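Local coordinates for protein glutathione S-transferase (Natrialba magadii ATCC 43099, PDB 6GZF) that probably acts as a glutathione transferase of the Xi class, a group that includes glutathionyl-hydroquinone reductases, at residues A[27-39]-A[120-132]. Numbering follows the deposited sequence.
Sequences DGSFERQATTFRN and LYVRAAPDVTCRV
Ala34 and Cys130 bring the two backbones together, their CA atoms 4.7 Å apart, and beside them a hydrogen bond of 2.8 Å runs from Thr35 N to Thr129 O. The CA of Ala34 closes on the same carbonyl oxygen in a CA-H...O contact. Segment 27-39 is loop where it meets 120-132, which leaves helix 117-124 at Ala125 and passes through a type I turn, Ala125 to Val128, into an extended run. Near one end, Glu31 and Arg131 form a salt bridge with carboxylate and guanidinium nearly coplanar, 6° apart. Arg131 NH2 meets the syn lone pair of Glu31 OE1 at 2.9 Å, while NE makes longer, weak bonds to both oxygens. Phe30, with CG anti to the backbone N (chi1 173°), brings its CD2 over one face of the guanidinium, 3.3 Å from Arg131 NE, the two planes inclined to each other. In this thioredoxin-like fold the loop between strands 15-17 and 56-60 packs against the segment that follows helix 117-124, where Arg131 and Val132 are predicted to bind glutathione. Arg131 NH1 also bonds to Asn9 O. In place of Arg131, an alanine would probably leave Glu31 without its charge partner and uncover part of the Phe30 ring. Towards the helix, Phe37 points its CZ at Val128 CG2 (4.0 Å), with Ala125 CB at the ring edge, 3.9 Å from Phe37 CZ. Phe37 CE1 reaches Tyr121 CD2 at 4.0 Å, the rings meeting obliquely at 76°; Tyr121 OH is bonded to Thr133 O, and Ile145 of strand 144-147 touches both aromatic side chains.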
loop_
_atom_site.group_PDB
_atom_site.type_symbol
_atom_site.label_atom_id
_atom_site.label_comp_id
_atom_site.label_asym_id
_atom_site.label_seq_id
_atom_site.Cartn_x
_atom_site.Cartn_y
_atom_site.Cartn_z
ATOM N N ASP A 27 -14.582 16.319 -12.781
ATOM C CA ASP A 27 -14.424 14.862 -12.772
ATOM C C ASP A 27 -14.577 14.230 -14.156
ATOM O O ASP A 27 -15.684 14.153 -14.691
ATOM C CB ASP A 27 -15.436 14.236 -11.808
ATOM C CG ASP A 27 -15.063 14.450 -10.359
ATOM O OD1 ASP A 27 -14.290 15.393 -10.081
ATOM O OD2 ASP A 27 -15.543 13.671 -9.506
ATOM N N GLY A 28 -13.458 13.793 -14.732
ATOM C CA GLY A 28 -13.462 13.058 -15.988
ATOM C C GLY A 28 -14.186 13.749 -17.129
ATOM O O GLY A 28 -15.029 13.144 -17.793
ATOM N N SER A 29 -13.857 15.017 -17.358
ATOM C CA SER A 29 -14.544 15.806 -18.375
ATOM C C SER A 29 -14.039 15.516 -19.784
ATOM O O SER A 29 -14.777 15.680 -20.756
ATOM C CB SER A 29 -14.401 17.298 -18.078
ATOM O OG SER A 29 -13.050 17.707 -18.185
ATOM N N PHE A 30 -12.784 15.090 -19.896
ATOM C CA PHE A 30 -12.199 14.795 -21.200
ATOM C C PHE A 30 -12.913 13.633 -21.879
ATOM O O PHE A 30 -13.072 13.615 -23.099
ATOM C CB PHE A 30 -10.707 14.478 -21.072
ATOM C CG PHE A 30 -10.077 14.012 -22.356
ATOM C CD1 PHE A 30 -9.651 14.930 -23.301
ATOM C CD2 PHE A 30 -9.916 12.661 -22.619
ATOM C CE1 PHE A 30 -9.076 14.509 -24.484
ATOM C CE2 PHE A 30 -9.344 12.235 -23.800
ATOM C CZ PHE A 30 -8.923 13.160 -24.734
ATOM N N GLU A 31 -13.339 12.663 -21.079
ATOM C CA GLU A 31 -13.951 11.455 -21.611
ATOM C C GLU A 31 -15.332 11.749 -22.184
ATOM O O GLU A 31 -15.804 11.051 -23.080
ATOM C CB GLU A 31 -14.051 10.382 -20.529
ATOM C CG GLU A 31 -13.078 10.552 -19.369
ATOM C CD GLU A 31 -11.625 10.501 -19.805
ATOM O OE1 GLU A 31 -10.830 11.331 -19.314
ATOM O OE2 GLU A 31 -11.279 9.635 -20.637
ATOM N N ARG A 32 -15.976 12.789 -21.661
ATOM C CA ARG A 32 -17.254 13.238 -22.198
ATOM C C ARG A 32 -17.032 14.080 -23.451
ATOM O O ARG A 32 -17.982 14.487 -24.120
ATOM C CB ARG A 32 -18.039 14.024 -21.145
ATOM C CG ARG A 32 -18.556 13.165 -20.001
ATOM C CD ARG A 32 -19.410 13.970 -19.031
ATOM N NE ARG A 32 -18.632 14.969 -18.305
ATOM C CZ ARG A 32 -18.073 14.760 -17.116
ATOM N NH1 ARG A 32 -18.204 13.584 -16.518
ATOM N NH2 ARG A 32 -17.384 15.726 -16.525
ATOM N N GLN A 33 -15.764 14.329 -23.759
ATOM C CA GLN A 33 -15.376 15.005 -24.990
ATOM C C GLN A 33 -14.715 14.018 -25.945
ATOM O O GLN A 33 -14.185 14.407 -26.987
ATOM C CB GLN A 33 -14.418 16.162 -24.691
ATOM C CG GLN A 33 -14.988 17.240 -23.789
ATOM C CD GLN A 33 -15.754 18.297 -24.560
ATOM O OE1 GLN A 33 -15.917 18.199 -25.776
ATOM N NE2 GLN A 33 -16.220 19.321 -23.855
ATOM N N ALA A 34 -14.753 12.739 -25.585
ATOM C CA ALA A 34 -13.985 11.723 -26.296
ATOM C C ALA A 34 -14.821 10.886 -27.258
ATOM O O ALA A 34 -16.020 10.688 -27.060
ATOM C CB ALA A 34 -13.285 10.814 -25.295
ATOM N N THR A 35 -14.162 10.399 -28.306
ATOM C CA THR A 35 -14.765 9.472 -29.255
ATOM C C THR A 35 -14.253 8.062 -28.981
ATOM O O THR A 35 -13.068 7.870 -28.720
ATOM C CB THR A 35 -14.440 9.861 -30.714
ATOM O OG1 THR A 35 -14.910 11.190 -30.978
ATOM C CG2 THR A 35 -15.088 8.891 -31.693
ATOM N N THR A 36 -15.144 7.078 -29.026
ATOM C CA THR A 36 -14.731 5.686 -28.889
ATOM C C THR A 36 -15.097 4.900 -30.142
ATOM O O THR A 36 -15.747 5.423 -31.046
ATOM C CB THR A 36 -15.364 5.020 -27.653
ATOM O OG1 THR A 36 -16.792 5.068 -27.755
ATOM C CG2 THR A 36 -14.924 5.730 -26.382
ATOM N N PHE A 37 -14.671 3.642 -30.190
ATOM C CA PHE A 37 -14.908 2.794 -31.352
ATOM C C PHE A 37 -15.779 1.603 -30.960
ATOM O O PHE A 37 -15.351 0.741 -30.193
ATOM C CB PHE A 37 -13.581 2.322 -31.952
ATOM C CG PHE A 37 -12.697 3.443 -32.430
ATOM C CD1 PHE A 37 -11.962 4.201 -31.530
ATOM C CD2 PHE A 37 -12.597 3.738 -33.780
ATOM C CE1 PHE A 37 -11.150 5.231 -31.966
ATOM C CE2 PHE A 37 -11.786 4.766 -34.224
ATOM C CZ PHE A 37 -11.062 5.514 -33.315
ATOM N N ARG A 38 -17.000 1.559 -31.488
ATOM C CA ARG A 38 -17.992 0.600 -31.011
ATOM C C ARG A 38 -18.638 -0.252 -32.103
ATOM O O ARG A 38 -19.791 -0.660 -31.967
ATOM C CB ARG A 38 -19.092 1.336 -30.245
ATOM C CG ARG A 38 -18.584 2.196 -29.107
ATOM C CD ARG A 38 -18.737 1.481 -27.782
ATOM N NE ARG A 38 -18.389 2.340 -26.656
ATOM C CZ ARG A 38 -19.272 3.037 -25.949
ATOM N NH1 ARG A 38 -18.864 3.796 -24.942
ATOM N NH2 ARG A 38 -20.562 2.979 -26.253
ATOM N N ASN A 39 -17.908 -0.524 -33.178
ATOM C CA ASN A 39 -18.408 -1.449 -34.187
ATOM C C ASN A 39 -18.342 -2.883 -33.676
ATOM O O ASN A 39 -17.520 -3.208 -32.818
ATOM C CB ASN A 39 -17.627 -1.314 -35.496
ATOM C CG ASN A 39 -18.051 -0.104 -36.305
ATOM O OD1 ASN A 39 -19.137 -0.079 -36.884
ATOM N ND2 ASN A 39 -17.193 0.908 -36.353
ATOM N N LEU A 120 -1.659 4.035 -34.628
ATOM C CA LEU A 120 -2.708 3.154 -35.126
ATOM C C LEU A 120 -4.076 3.832 -35.086
ATOM O O LEU A 120 -4.873 3.688 -36.014
ATOM C CB LEU A 120 -2.737 1.857 -34.319
ATOM C CG LEU A 120 -1.644 0.847 -34.673
ATOM C CD1 LEU A 120 -1.487 -0.177 -33.566
ATOM C CD2 LEU A 120 -1.957 0.168 -35.997
ATOM N N TYR A 121 -4.338 4.563 -34.007
ATOM C CA TYR A 121 -5.571 5.335 -33.881
ATOM C C TYR A 121 -5.682 6.376 -34.989
ATOM O O TYR A 121 -6.713 6.483 -35.656
ATOM C CB TYR A 121 -5.642 6.028 -32.517
ATOM C CG TYR A 121 -6.072 5.135 -31.373
ATOM C CD1 TYR A 121 -5.204 4.198 -30.829
ATOM C CD2 TYR A 121 -7.345 5.245 -30.825
ATOM C CE1 TYR A 121 -5.596 3.385 -29.779
ATOM C CE2 TYR A 121 -7.746 4.440 -29.775
ATOM C CZ TYR A 121 -6.868 3.513 -29.256
ATOM O OH TYR A 121 -7.263 2.711 -28.211
ATOM N N VAL A 122 -4.608 7.141 -35.175
ATOM C CA VAL A 122 -4.565 8.208 -36.171
ATOM C C VAL A 122 -4.826 7.679 -37.580
ATOM O O VAL A 122 -5.520 8.318 -38.371
ATOM C CB VAL A 122 -3.205 8.944 -36.139
ATOM C CG1 VAL A 122 -3.082 9.913 -37.306
ATOM C CG2 VAL A 122 -3.032 9.679 -34.820
ATOM N N ARG A 123 -4.280 6.507 -37.889
ATOM C CA ARG A 123 -4.525 5.887 -39.186
ATOM C C ARG A 123 -5.999 5.524 -39.348
ATOM O O ARG A 123 -6.566 5.655 -40.432
ATOM C CB ARG A 123 -3.658 4.639 -39.366
ATOM C CG ARG A 123 -3.871 3.942 -40.701
ATOM C CD ARG A 123 -3.067 2.660 -40.806
ATOM N NE ARG A 123 -1.854 2.829 -41.602
ATOM C CZ ARG A 123 -0.679 3.204 -41.108
ATOM N NH1 ARG A 123 -0.548 3.451 -39.812
ATOM N NH2 ARG A 123 0.369 3.328 -41.911
ATOM N N ALA A 124 -6.617 5.076 -38.258
ATOM C CA ALA A 124 -8.015 4.662 -38.283
ATOM C C ALA A 124 -8.959 5.860 -38.254
ATOM O O ALA A 124 -10.029 5.832 -38.862
ATOM C CB ALA A 124 -8.307 3.731 -37.117
ATOM N N ALA A 125 -8.562 6.909 -37.540
ATOM C CA ALA A 125 -9.372 8.117 -37.438
ATOM C C ALA A 125 -8.486 9.355 -37.314
ATOM O O ALA A 125 -8.171 9.789 -36.207
ATOM C CB ALA A 125 -10.323 8.020 -36.258
ATOM N N PRO A 126 -8.091 9.930 -38.462
ATOM C CA PRO A 126 -7.139 11.045 -38.585
ATOM C C PRO A 126 -7.456 12.282 -37.739
ATOM O O PRO A 126 -6.561 13.096 -37.519
ATOM C CB PRO A 126 -7.204 11.400 -40.081
ATOM C CG PRO A 126 -8.388 10.657 -40.632
ATOM C CD PRO A 126 -8.541 9.451 -39.778
ATOM N N ASP A 127 -8.693 12.424 -37.275
ATOM C CA ASP A 127 -9.084 13.612 -36.521
ATOM C C ASP A 127 -9.669 13.243 -35.158
ATOM O O ASP A 127 -10.375 14.037 -34.535
ATOM C CB ASP A 127 -10.094 14.437 -37.326
ATOM C CG ASP A 127 -10.259 15.849 -36.793
ATOM O OD1 ASP A 127 -9.233 16.504 -36.515
ATOM O OD2 ASP A 127 -11.415 16.299 -36.647
ATOM N N VAL A 128 -9.360 12.038 -34.690
ATOM C CA VAL A 128 -9.980 11.507 -33.480
ATOM C C VAL A 128 -9.556 12.265 -32.219
ATOM O O VAL A 128 -8.418 12.725 -32.101
ATOM C CB VAL A 128 -9.661 9.998 -33.307
ATOM C CG1 VAL A 128 -8.191 9.781 -32.973
ATOM C CG2 VAL A 128 -10.557 9.371 -32.249
ATOM N N THR A 129 -10.497 12.414 -31.292
ATOM C CA THR A 129 -10.207 12.960 -29.974
ATOM C C THR A 129 -10.560 11.919 -28.916
ATOM O O THR A 129 -11.733 11.716 -28.602
ATOM C CB THR A 129 -10.978 14.266 -29.706
ATOM O OG1 THR A 129 -10.549 15.273 -30.632
ATOM C CG2 THR A 129 -10.724 14.756 -28.289
ATOM N N CYS A 130 -9.544 11.252 -28.377
ATOM C CA CYS A 130 -9.768 10.132 -27.470
ATOM C C CYS A 130 -8.555 9.818 -26.607
ATOM O O CYS A 130 -7.545 10.521 -26.648
ATOM C CB CYS A 130 -10.148 8.882 -28.264
ATOM S SG CYS A 130 -8.819 8.264 -29.323
ATOM N N ARG A 131 -8.673 8.750 -25.823
ATOM C CA ARG A 131 -7.550 8.202 -25.078
ATOM C C ARG A 131 -6.980 7.010 -25.841
ATOM O O ARG A 131 -7.729 6.182 -26.362
ATOM C CB ARG A 131 -7.978 7.774 -23.672
ATOM C CG ARG A 131 -8.565 8.883 -22.812
ATOM C CD ARG A 131 -7.492 9.603 -22.010
ATOM N NE ARG A 131 -8.070 10.444 -20.964
ATOM C CZ ARG A 131 -7.378 11.307 -20.228
ATOM N NH1 ARG A 131 -6.074 11.451 -20.417
ATOM N NH2 ARG A 131 -7.991 12.028 -19.299
ATOM N N VAL A 132 -5.657 6.931 -25.919
ATOM C CA VAL A 132 -5.006 5.791 -26.556
ATOM C C VAL A 132 -4.854 4.666 -25.540
ATOM O O VAL A 132 -3.935 4.677 -24.723
ATOM C CB VAL A 132 -3.629 6.168 -27.135
ATOM C CG1 VAL A 132 -2.996 4.969 -27.829
ATOM C CG2 VAL A 132 -3.767 7.331 -28.102
#